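Putative fumarylacetoacetate hydrolase family protein (Yersinia pestis, PDB 3S52) is of undetermined function but belongs to the fumarylacetoacetate hydrolase family, whose members share a mixed, largely beta fold. Local coordinates at residues Ser27-His32 and Arg165-Pro170; Gly68-Glu73 and Leu105-Leu110; Glu75-Ile80 and Cys131-Phe136; Ala148-Thr153 and Ile209-Lys214. All coordinates share one frame; numbering follows the deposited sequence.

Contact 1: Ser27-His32 and Arg165-Pro170; sequences SNYAEH and RDMITP. With SO4 (sulfate ion), chain E.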
# COMPACT_ATOMS: atom_id res chain seq x y z
N SER A 27 -0.37 -9.98 -13.12
CA SER A 27 -0.94 -10.71 -14.25
C SER A 27 -1.10 -9.83 -15.47
O SER A 27 -2.16 -9.86 -16.08
CB SER A 27 -2.32 -11.27 -13.89
OG SER A 27 -2.27 -12.03 -12.69
N ASN A 28 -0.09 -9.03 -15.82
CA ASN A 28 -0.18 -8.20 -17.03
C ASN A 28 0.54 -8.70 -18.31
O ASN A 28 0.57 -8.00 -19.31
CB ASN A 28 0.14 -6.73 -16.71
CG ASN A 28 -0.55 -5.76 -17.66
OD1 ASN A 28 -1.68 -5.98 -18.09
ND2 ASN A 28 0.13 -4.66 -17.96
N TYR A 29 1.14 -9.88 -18.26
CA TYR A 29 1.74 -10.52 -19.43
C TYR A 29 1.26 -11.97 -19.49
O TYR A 29 1.37 -12.71 -18.50
CB TYR A 29 3.27 -10.53 -19.34
CG TYR A 29 3.95 -9.19 -19.50
CD1 TYR A 29 3.87 -8.23 -18.51
CD2 TYR A 29 4.68 -8.90 -20.65
CE1 TYR A 29 4.50 -6.99 -18.66
CE2 TYR A 29 5.31 -7.67 -20.80
CZ TYR A 29 5.22 -6.73 -19.79
OH TYR A 29 5.84 -5.51 -19.91
N ALA A 30 0.74 -12.40 -20.64
CA ALA A 30 0.14 -13.73 -20.76
C ALA A 30 1.08 -14.88 -20.40
O ALA A 30 0.67 -15.84 -19.74
CB ALA A 30 -0.45 -13.93 -22.15
N GLU A 31 2.34 -14.81 -20.83
CA GLU A 31 3.29 -15.87 -20.52
C GLU A 31 3.63 -15.93 -19.03
O GLU A 31 3.98 -16.99 -18.52
CB GLU A 31 4.54 -15.75 -21.40
CG GLU A 31 4.26 -16.11 -22.86
CD GLU A 31 5.49 -16.00 -23.76
OE1 GLU A 31 5.87 -14.87 -24.14
OE2 GLU A 31 6.06 -17.06 -24.10
N HIS A 32 3.52 -14.81 -18.33
CA HIS A 32 3.72 -14.82 -16.89
C HIS A 32 2.50 -15.42 -16.19
O HIS A 32 2.63 -16.22 -15.25
CB HIS A 32 4.00 -13.42 -16.34
CG HIS A 32 4.06 -13.37 -14.85
ND1 HIS A 32 4.92 -14.16 -14.12
CD2 HIS A 32 3.33 -12.66 -13.96
CE1 HIS A 32 4.74 -13.92 -12.83
NE2 HIS A 32 3.78 -13.02 -12.71
N ARG A 165 5.39 -4.37 -25.40
CA ARG A 165 4.34 -4.57 -26.40
C ARG A 165 3.44 -5.74 -26.01
O ARG A 165 2.32 -5.87 -26.51
CB ARG A 165 4.91 -4.79 -27.81
CG ARG A 165 5.57 -6.15 -28.02
CD ARG A 165 5.93 -6.38 -29.50
NE ARG A 165 6.86 -5.36 -29.99
CZ ARG A 165 8.18 -5.39 -29.81
NH1 ARG A 165 8.75 -6.39 -29.14
NH2 ARG A 165 8.93 -4.42 -30.29
N ASP A 166 3.92 -6.58 -25.09
CA ASP A 166 3.16 -7.76 -24.71
C ASP A 166 2.23 -7.50 -23.52
O ASP A 166 1.51 -8.39 -23.09
CB ASP A 166 4.10 -8.95 -24.46
CG ASP A 166 4.76 -9.46 -25.74
OD1 ASP A 166 4.15 -9.31 -26.83
OD2 ASP A 166 5.88 -10.00 -25.68
N MSE A 167 2.24 -6.28 -22.99
CA MSE A 167 1.30 -5.94 -21.92
C MSE A 167 -0.13 -6.25 -22.34
O MSE A 167 -0.53 -5.91 -23.45
CB MSE A 167 1.41 -4.46 -21.52
CG MSE A 167 2.67 -4.17 -20.72
SE MSE A 167 2.89 -2.29 -20.23
CE MSE A 167 4.67 -2.41 -19.53
N ILE A 168 -0.88 -6.88 -21.44
CA ILE A 168 -2.30 -7.15 -21.68
C ILE A 168 -3.10 -5.86 -21.57
O ILE A 168 -3.91 -5.57 -22.43
CB ILE A 168 -2.85 -8.22 -20.69
CG1 ILE A 168 -2.28 -9.61 -21.04
CG2 ILE A 168 -4.37 -8.23 -20.70
CD1 ILE A 168 -2.54 -10.66 -19.96
N THR A 169 -2.86 -5.09 -20.52
CA THR A 169 -3.43 -3.75 -20.45
C THR A 169 -2.29 -2.75 -20.65
O THR A 169 -1.37 -2.70 -19.84
CB THR A 169 -4.13 -3.49 -19.09
OG1 THR A 169 -5.02 -4.57 -18.78
CG2 THR A 169 -4.93 -2.16 -19.12
N PRO A 170 -2.32 -1.98 -21.76
CA PRO A 170 -1.26 -1.04 -22.10
C PRO A 170 -1.13 0.07 -21.06
O PRO A 170 -2.06 0.28 -20.28
CB PRO A 170 -1.74 -0.44 -23.43
CG PRO A 170 -2.65 -1.47 -23.97
CD PRO A 170 -3.38 -1.98 -22.77
S SO4 E . 1.87 -11.41 -10.09
O1 SO4 E . 2.97 -12.37 -10.02
O2 SO4 E . 2.21 -10.23 -9.32
O3 SO4 E . 1.63 -11.01 -11.48
O4 SO4 E . 0.67 -12.05 -9.53
O HOH W 1 -3.98 -6.25 -16.93
O HOH W 2 0.94 -11.06 -23.05
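Asn28 and Tyr29 dock on Met167, Ile168 and Thr169 in a loop-to-loop contact of the fumarylacetoacetate hydrolase fold, joining the turn before helix 30-35 to the loop that runs from strand 157-163 to helix 171-181. Asn28 acts as the clamp. Its backbone O takes the N-H of Ile168 at 2.8 Å, while its side-chain amide pairs with both polar backbone atoms of Thr169: OD1 accepts from Thr169 N at 2.8 Å, and ND2 gives a nearly straight bond, 172° at the hydrogen, to Thr169 O. With CG swung away from the backbone N (chi1 -152°), the amide lies across the loop and copies a strand's donor and acceptor, a task that suits asparagine. The two bonds fix the flip of the amide, and ND2 also reaches Thr192 O. A water joins OD1 to Thr169 OG1.

Tyr29, the residue just before the helix, lays its ring beside Met167, a selenomethionine. The extended, flexible chain of Met167 crosses it, CG lying 3.7 Å from Tyr29 CZ, and one face of the ring receives Met167 N. Ile168 places CD1 3.8 Å from Ala30 N, at the start of the helix; a second water is shared by Ala30 N, which donates to it, and Asp166 O, which accepts from it.

Beyond the docking site, a sulfate ion, probably from the crystallisation liquor, is held by Ser27 N, His32 and Lys125. The imidazole meets it at the ring edge, with His32 NE2 donating to sulfate O1 at 2.9 Å.

Contact 2: Gly68-Glu73 and Leu105-Leu110; sequences GSVHHE and LTLREL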
# COMPACT_ATOMS: atom_id res chain seq x y z
N GLY A 68 11.06 -17.24 3.28
CA GLY A 68 10.99 -18.15 2.15
C GLY A 68 11.75 -17.53 0.99
O GLY A 68 12.48 -16.56 1.17
N SER A 69 11.60 -18.09 -0.20
CA SER A 69 12.37 -17.63 -1.34
C SER A 69 11.87 -16.28 -1.85
O SER A 69 10.67 -15.99 -1.80
CB SER A 69 12.35 -18.66 -2.47
OG SER A 69 11.02 -18.85 -2.93
N VAL A 70 12.81 -15.46 -2.30
CA VAL A 70 12.53 -14.16 -2.87
C VAL A 70 12.73 -14.23 -4.39
O VAL A 70 13.81 -14.58 -4.87
CB VAL A 70 13.46 -13.10 -2.25
CG1 VAL A 70 13.22 -11.74 -2.86
CG2 VAL A 70 13.27 -13.05 -0.74
N HIS A 71 11.68 -13.88 -5.14
CA HIS A 71 11.71 -13.94 -6.60
C HIS A 71 11.84 -12.57 -7.27
O HIS A 71 11.20 -11.60 -6.84
CB HIS A 71 10.44 -14.63 -7.13
CG HIS A 71 10.42 -16.11 -6.95
ND1 HIS A 71 10.96 -16.74 -5.84
CD2 HIS A 71 9.92 -17.10 -7.73
CE1 HIS A 71 10.80 -18.04 -5.95
NE2 HIS A 71 10.17 -18.29 -7.09
N HIS A 72 12.64 -12.48 -8.32
CA HIS A 72 12.74 -11.26 -9.11
C HIS A 72 11.54 -11.13 -10.07
O HIS A 72 11.08 -12.13 -10.63
CB HIS A 72 14.06 -11.24 -9.89
CG HIS A 72 14.27 -12.44 -10.77
ND1 HIS A 72 13.64 -12.60 -11.98
CD2 HIS A 72 15.04 -13.55 -10.60
CE1 HIS A 72 14.00 -13.75 -12.52
NE2 HIS A 72 14.85 -14.35 -11.70
N GLU A 73 10.98 -9.92 -10.20
CA GLU A 73 10.07 -9.66 -11.32
C GLU A 73 10.42 -8.33 -11.95
O GLU A 73 10.00 -7.28 -11.45
CB GLU A 73 8.63 -9.62 -10.80
CG GLU A 73 8.32 -10.74 -9.83
CD GLU A 73 6.83 -10.87 -9.53
OE1 GLU A 73 6.12 -9.85 -9.60
OE2 GLU A 73 6.40 -12.01 -9.23
N LEU A 105 10.00 -7.34 -6.13
CA LEU A 105 10.48 -8.52 -5.41
C LEU A 105 9.33 -9.09 -4.61
O LEU A 105 8.59 -8.35 -3.96
CB LEU A 105 11.64 -8.21 -4.45
CG LEU A 105 12.92 -7.57 -4.97
CD1 LEU A 105 13.91 -7.42 -3.83
CD2 LEU A 105 13.52 -8.38 -6.10
N THR A 106 9.21 -10.41 -4.62
CA THR A 106 8.00 -11.04 -4.11
C THR A 106 8.39 -12.21 -3.24
O THR A 106 9.24 -13.01 -3.63
CB THR A 106 7.15 -11.55 -5.28
OG1 THR A 106 6.77 -10.44 -6.12
CG2 THR A 106 5.87 -12.28 -4.77
N LEU A 107 7.74 -12.37 -2.10
CA LEU A 107 8.01 -13.58 -1.34
C LEU A 107 6.99 -14.55 -1.89
O LEU A 107 5.84 -14.58 -1.47
CB LEU A 107 7.79 -13.32 0.15
CG LEU A 107 8.78 -12.30 0.73
CD1 LEU A 107 8.44 -11.86 2.16
CD2 LEU A 107 10.19 -12.85 0.66
N ARG A 108 7.46 -15.40 -2.79
CA ARG A 108 6.55 -16.11 -3.67
C ARG A 108 5.77 -17.16 -2.91
O ARG A 108 4.60 -17.39 -3.20
CB ARG A 108 7.32 -16.76 -4.84
CG ARG A 108 6.43 -17.51 -5.82
CD ARG A 108 7.21 -18.08 -7.00
NE ARG A 108 6.34 -18.77 -7.95
CZ ARG A 108 6.72 -19.20 -9.15
NH1 ARG A 108 7.96 -19.00 -9.58
NH2 ARG A 108 5.85 -19.82 -9.94
N GLU A 109 6.43 -17.82 -1.96
CA GLU A 109 5.78 -18.84 -1.14
C GLU A 109 4.66 -18.22 -0.31
O GLU A 109 3.56 -18.76 -0.25
CB GLU A 109 6.79 -19.56 -0.23
CG GLU A 109 7.91 -20.29 -0.98
CD GLU A 109 9.04 -20.76 -0.06
OE1 GLU A 109 8.75 -21.34 1.01
OE2 GLU A 109 10.23 -20.55 -0.41
N LEU A 110 4.95 -17.10 0.35
CA LEU A 110 3.91 -16.40 1.11
C LEU A 110 2.77 -15.97 0.20
O LEU A 110 1.60 -16.22 0.50
CB LEU A 110 4.46 -15.17 1.83
CG LEU A 110 5.19 -15.31 3.17
CD1 LEU A 110 5.45 -13.93 3.76
CD2 LEU A 110 4.39 -16.15 4.13
O HOH W 3 8.16 -16.59 0.38
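Arg108 crosses the ring of His71 because its first torsion turns CG away from the backbone N (chi1 -179°) and the chain stays extended to NE, while His71 keeps its own CG beside its N. Arg108 CB thereby lies 3.7 Å from the centroid of the His71 ring, only 5° from the ring normal, in a CH-pi contact. The guanidinium plane stands 83° from the ring. A long aliphatic stem ending in charge suits Arg108 to this partly exposed place.

Under these side chains, strands 70-80 and 96-107 meet antiparallel as neighbours in the large mixed sheet of the fumarylacetoacetate hydrolase fold. His71 and Thr106 form a hydrogen-bonded pair: His71 N reaches Thr106 O at 3.0 Å, and Thr106 N returns to His71 O at 3.2 Å. On the other face, Val70 CG2 and Leu107 CD2 lie 3.4 Å apart, tighter than usual.

At the start of helix 108-117, Ser69 grips Glu109 twice. Ser69 N donates to Glu109 OE2 at 2.8 Å, from above the carboxylate plane, and Ser69 OG donates to the anti lone pair of Glu109 OE2 at 3.1 Å. Gly68, with a positive phi that suits glycine, brings its CA close to this carboxylate.

Thr106 OG1 and Glu73 OE1 both bind Lys125, which would balance charge beside Asp104. His71 ND1 is buried with no partner in the model, which would probably disfavour a proton at that nitrogen.

Contact 3: Glu75-Ile80 and Cys131-Phe136; sequences ELAVLI and CPISGF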
# COMPACT_ATOMS: atom_id res chain seq x y z
N GLU A 75 10.27 -5.11 -14.36
CA GLU A 75 9.10 -4.36 -14.82
C GLU A 75 9.49 -2.96 -15.26
O GLU A 75 10.42 -2.36 -14.71
CB GLU A 75 8.03 -4.26 -13.70
CG GLU A 75 7.72 -5.60 -13.02
CD GLU A 75 6.39 -5.64 -12.27
OE1 GLU A 75 5.62 -4.67 -12.37
OE2 GLU A 75 6.11 -6.66 -11.59
N LEU A 76 8.76 -2.45 -16.24
CA LEU A 76 8.87 -1.05 -16.63
C LEU A 76 8.21 -0.19 -15.55
O LEU A 76 7.07 -0.47 -15.14
CB LEU A 76 8.18 -0.81 -17.98
CG LEU A 76 8.20 0.66 -18.40
CD1 LEU A 76 9.59 1.06 -18.83
CD2 LEU A 76 7.18 0.94 -19.51
N ALA A 77 8.93 0.81 -15.05
CA ALA A 77 8.36 1.73 -14.05
C ALA A 77 8.09 3.08 -14.72
O ALA A 77 8.90 3.56 -15.50
CB ALA A 77 9.33 1.91 -12.87
N VAL A 78 6.96 3.69 -14.39
CA VAL A 78 6.56 4.96 -14.97
C VAL A 78 6.45 5.97 -13.84
O VAL A 78 5.82 5.71 -12.82
CB VAL A 78 5.18 4.82 -15.64
CG1 VAL A 78 4.75 6.12 -16.28
CG2 VAL A 78 5.21 3.68 -16.66
N LEU A 79 7.09 7.12 -14.01
CA LEU A 79 7.06 8.19 -13.02
C LEU A 79 5.97 9.19 -13.38
O LEU A 79 5.95 9.73 -14.49
CB LEU A 79 8.43 8.89 -12.95
CG LEU A 79 8.63 10.07 -11.98
CD1 LEU A 79 8.41 9.66 -10.54
CD2 LEU A 79 10.02 10.67 -12.14
N ILE A 80 5.07 9.45 -12.43
CA ILE A 80 4.02 10.42 -12.63
C ILE A 80 4.52 11.82 -12.25
O ILE A 80 5.06 12.01 -11.16
CB ILE A 80 2.76 10.09 -11.80
CG1 ILE A 80 2.29 8.64 -12.03
CG2 ILE A 80 1.65 11.09 -12.10
CD1 ILE A 80 1.98 8.32 -13.49
N CYS A 131 11.14 -3.09 -3.64
CA CYS A 131 11.06 -2.40 -4.92
C CYS A 131 12.33 -1.59 -5.22
O CYS A 131 12.32 -0.36 -5.21
CB CYS A 131 9.81 -1.51 -5.00
SG CYS A 131 9.49 -0.83 -6.66
N PRO A 132 13.43 -2.30 -5.50
CA PRO A 132 14.65 -1.71 -6.06
C PRO A 132 14.33 -1.10 -7.41
O PRO A 132 13.74 -1.79 -8.25
CB PRO A 132 15.56 -2.92 -6.29
CG PRO A 132 14.98 -4.01 -5.47
CD PRO A 132 13.50 -3.76 -5.41
N ILE A 133 14.74 0.14 -7.63
CA ILE A 133 14.38 0.83 -8.86
C ILE A 133 15.54 1.68 -9.38
O ILE A 133 16.37 2.18 -8.60
CB ILE A 133 13.13 1.70 -8.65
CG1 ILE A 133 12.66 2.34 -9.96
CG2 ILE A 133 13.39 2.77 -7.62
CD1 ILE A 133 11.19 2.75 -9.90
N SER A 134 15.60 1.83 -10.71
CA SER A 134 16.61 2.63 -11.39
C SER A 134 16.28 4.13 -11.34
O SER A 134 15.24 4.54 -10.82
CB SER A 134 16.67 2.22 -12.88
OG SER A 134 15.48 2.61 -13.57
N GLY A 135 17.17 4.93 -11.91
CA GLY A 135 16.89 6.32 -12.17
C GLY A 135 15.91 6.38 -13.34
O GLY A 135 15.71 5.38 -14.03
N PHE A 136 15.32 7.54 -13.55
CA PHE A 136 14.37 7.73 -14.63
C PHE A 136 14.95 8.42 -15.86
O PHE A 136 15.77 9.34 -15.75
CB PHE A 136 13.11 8.45 -14.13
CG PHE A 136 12.31 7.62 -13.17
CD1 PHE A 136 11.37 6.72 -13.64
CD2 PHE A 136 12.56 7.69 -11.81
CE1 PHE A 136 10.66 5.92 -12.75
CE2 PHE A 136 11.85 6.90 -10.92
CZ PHE A 136 10.90 6.01 -11.40
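Phe136 receives the CB of Leu79 over one face of its ring, 3.9 Å from the centroid and 19° from the normal, so the methylene makes a CH-pi contact displaced toward the ring's rim. The two side chains cross at about a right angle. Leu79 CD2 also runs along the ring to within 3.9 Å of Phe136 CD2; CB and one methyl thus touch the same aromatic group. A flat, wide ring suits this place because it can serve two residues at once. Phe136 CE1 also comes to Ala77, 4.2 Å from its CB, and Ala77 O lies near the ring plane at the edge.

Ala77 is the second point of contact. Its methyl meets the far end of Ile133, Ala77 CB to Ile133 CD1 3.6 Å, and the small residue lets the long isoleucine branch come in close. Ile133 reaches it with CG1 extended away from the backbone N (chi1 -175°).

No hydrogen bond joins 75-80 to 131-136, and the nearest CA atoms, Leu79 CA and Phe136 CA, are 7.5 Å apart. Both segments belong to the large mixed sheet of the fumarylacetoacetate hydrolase fold, where strand 96-107 pairs antiparallel with each, so this apolar contact bridges across an intervening strand of a branched or curled sheet.

Backbone bonds to Gly100 and Ala97 hold Ala77 and Leu79 in place. On the second segment, Ser134 OG donates to Gly135 O at 2.8 Å and is also bonded to Val101 N. Ile189 touches both Ala77 and Ile133, while Phe17 reaches Leu79.

Contact 4: Ala148-Thr153 and Ile209-Lys214; sequences ADLSLT and IMLNGK. With SO4 (sulfate ion), chain F.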
# COMPACT_ATOMS: atom_id res chain seq x y z
N ALA A 148 9.22 -0.89 -25.34
CA ALA A 148 10.48 -1.01 -24.58
C ALA A 148 10.89 -2.45 -24.23
O ALA A 148 10.05 -3.28 -23.87
CB ALA A 148 10.41 -0.16 -23.32
N ASP A 149 12.19 -2.72 -24.32
CA ASP A 149 12.77 -4.00 -23.98
C ASP A 149 13.26 -4.05 -22.53
O ASP A 149 13.84 -3.09 -22.04
CB ASP A 149 13.90 -4.35 -24.94
CG ASP A 149 13.40 -4.64 -26.35
OD1 ASP A 149 12.85 -5.75 -26.59
OD2 ASP A 149 13.56 -3.75 -27.22
N LEU A 150 13.02 -5.17 -21.87
CA LEU A 150 13.47 -5.37 -20.50
C LEU A 150 14.21 -6.69 -20.45
O LEU A 150 13.73 -7.69 -20.96
CB LEU A 150 12.25 -5.51 -19.58
CG LEU A 150 11.21 -4.41 -19.49
CD1 LEU A 150 9.91 -4.97 -18.93
CD2 LEU A 150 11.73 -3.29 -18.63
N SER A 151 15.37 -6.71 -19.80
CA SER A 151 16.11 -7.95 -19.67
C SER A 151 16.77 -8.02 -18.31
O SER A 151 17.22 -7.01 -17.76
CB SER A 151 17.13 -8.11 -20.79
OG SER A 151 18.09 -7.08 -20.72
N LEU A 152 16.80 -9.22 -17.75
CA LEU A 152 17.43 -9.42 -16.46
C LEU A 152 18.32 -10.61 -16.63
O LEU A 152 17.86 -11.66 -17.06
CB LEU A 152 16.38 -9.74 -15.39
CG LEU A 152 16.96 -10.18 -14.04
CD1 LEU A 152 17.84 -9.07 -13.46
CD2 LEU A 152 15.85 -10.54 -13.07
N THR A 153 19.60 -10.41 -16.35
CA THR A 153 20.60 -11.46 -16.41
C THR A 153 21.08 -11.68 -14.98
O THR A 153 21.39 -10.72 -14.28
CB THR A 153 21.80 -11.02 -17.28
OG1 THR A 153 21.36 -10.86 -18.64
CG2 THR A 153 22.89 -12.04 -17.26
N ILE A 209 20.82 -5.58 -15.35
CA ILE A 209 19.46 -5.24 -15.74
C ILE A 209 19.52 -4.26 -16.89
O ILE A 209 20.28 -3.30 -16.86
CB ILE A 209 18.67 -4.59 -14.60
CG1 ILE A 209 18.57 -5.52 -13.40
CG2 ILE A 209 17.28 -4.18 -15.08
CD1 ILE A 209 19.11 -4.91 -12.13
N MSE A 210 18.70 -4.49 -17.91
CA MSE A 210 18.72 -3.59 -19.05
C MSE A 210 17.34 -3.09 -19.43
O MSE A 210 16.36 -3.85 -19.41
CB MSE A 210 19.40 -4.23 -20.24
CG MSE A 210 20.90 -4.04 -20.21
SE MSE A 210 21.74 -4.94 -21.71
CE MSE A 210 21.99 -6.66 -20.84
N LEU A 211 17.27 -1.80 -19.74
CA LEU A 211 16.04 -1.16 -20.17
C LEU A 211 16.40 -0.53 -21.50
O LEU A 211 17.22 0.39 -21.55
CB LEU A 211 15.59 -0.10 -19.17
CG LEU A 211 14.33 0.69 -19.54
CD1 LEU A 211 13.12 -0.23 -19.66
CD2 LEU A 211 14.06 1.78 -18.50
N ASN A 212 15.81 -1.06 -22.56
CA ASN A 212 16.29 -0.80 -23.90
C ASN A 212 17.80 -0.96 -23.90
O ASN A 212 18.31 -1.95 -23.39
CB ASN A 212 15.84 0.56 -24.37
CG ASN A 212 14.34 0.61 -24.61
OD1 ASN A 212 13.74 -0.38 -25.03
ND2 ASN A 212 13.73 1.75 -24.32
N GLY A 213 18.51 0.02 -24.45
CA GLY A 213 19.96 -0.09 -24.54
C GLY A 213 20.73 0.37 -23.31
O GLY A 213 21.93 0.67 -23.40
N LYS A 214 20.07 0.43 -22.15
CA LYS A 214 20.72 1.04 -21.00
C LYS A 214 20.82 0.06 -19.84
O LYS A 214 19.86 -0.65 -19.55
CB LYS A 214 20.00 2.32 -20.60
CG LYS A 214 19.93 3.32 -21.74
CD LYS A 214 19.15 4.55 -21.36
CE LYS A 214 19.91 5.37 -20.33
NZ LYS A 214 21.26 5.74 -20.80
S SO4 F . 24.14 3.40 -19.96
O1 SO4 F . 24.95 2.38 -20.63
O2 SO4 F . 24.97 4.55 -19.61
O3 SO4 F . 23.09 3.83 -20.89
O4 SO4 F . 23.57 2.84 -18.74
O HOH W 4 16.87 -4.38 -22.81
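Asp149 N donates to the side-chain OD1 of Asn212 at 2.9 Å and 168°, and Asp149 O accepts the backbone N of Asn212 at the same distance, so one residue grips both polar backbone atoms of its neighbour. This pair of hydrogen bonds closes the end of an antiparallel pair in the four-stranded sheet of the fold, where strands 149-154 and 206-211 lie side by side in the middle. Their short axes run 174° apart and 4.9 Å from each other. Asn212 has CG beside its backbone N (chi1 -69°), which turns OD1 back to Asp149; the donor lies well out of the amide carbonyl plane.

Ser151 and Met210, a selenomethionine, form the hydrogen-bonded pair further along, with Met210 N to Ser151 O at 2.9 Å. The small Ser151 brings OG to 3.2 Å from Met210 CB on the partly exposed face.

The opposite face is apolar. Leu150 and Leu211 lie side by side and point the same way, Leu150 CD2 meeting Leu211 CD1 at 3.5 Å, and Leu152 does likewise with Ile209. Branched aliphatic chains suit this buried side, which packs on Ile74, Leu76 and Val101 of the large sheet.

Leu211 to Lys214 is a type II' turn leading into strand 214-219. Asn212 takes its second position, with a positive phi and a strongly negative psi, a place more often held by glycine, and Gly213 follows at the third. A sulfate, probably from the crystallisation liquor, is also held by Trp10 and Thr215; Lys214, its chain bent near the end, hydrogen-bonds through NZ to sulfate O3 at 2.6 Å.

Contact 1 closes the longest loop, from 27-32 to 165-170, and contacts 2 and 3 are nested inside it along the chain; contact 4 crosses it. Contacts 2 and 3 share strand 70-80 and the large mixed sheet, with centres about 19 Å apart, while contact 4 belongs to the separate four-stranded sheet. The centres of contacts 3 and 4 are about 12 Å apart, and Leu76 touches Leu150 and Leu211 where the two sheets pack together. Leu150 also meets Tyr29 of contact 1, and Leu152 meets His72 of contact 2. Distant parts of the sequence are thus tied into one compact body, with loops and helices joined to both sheets.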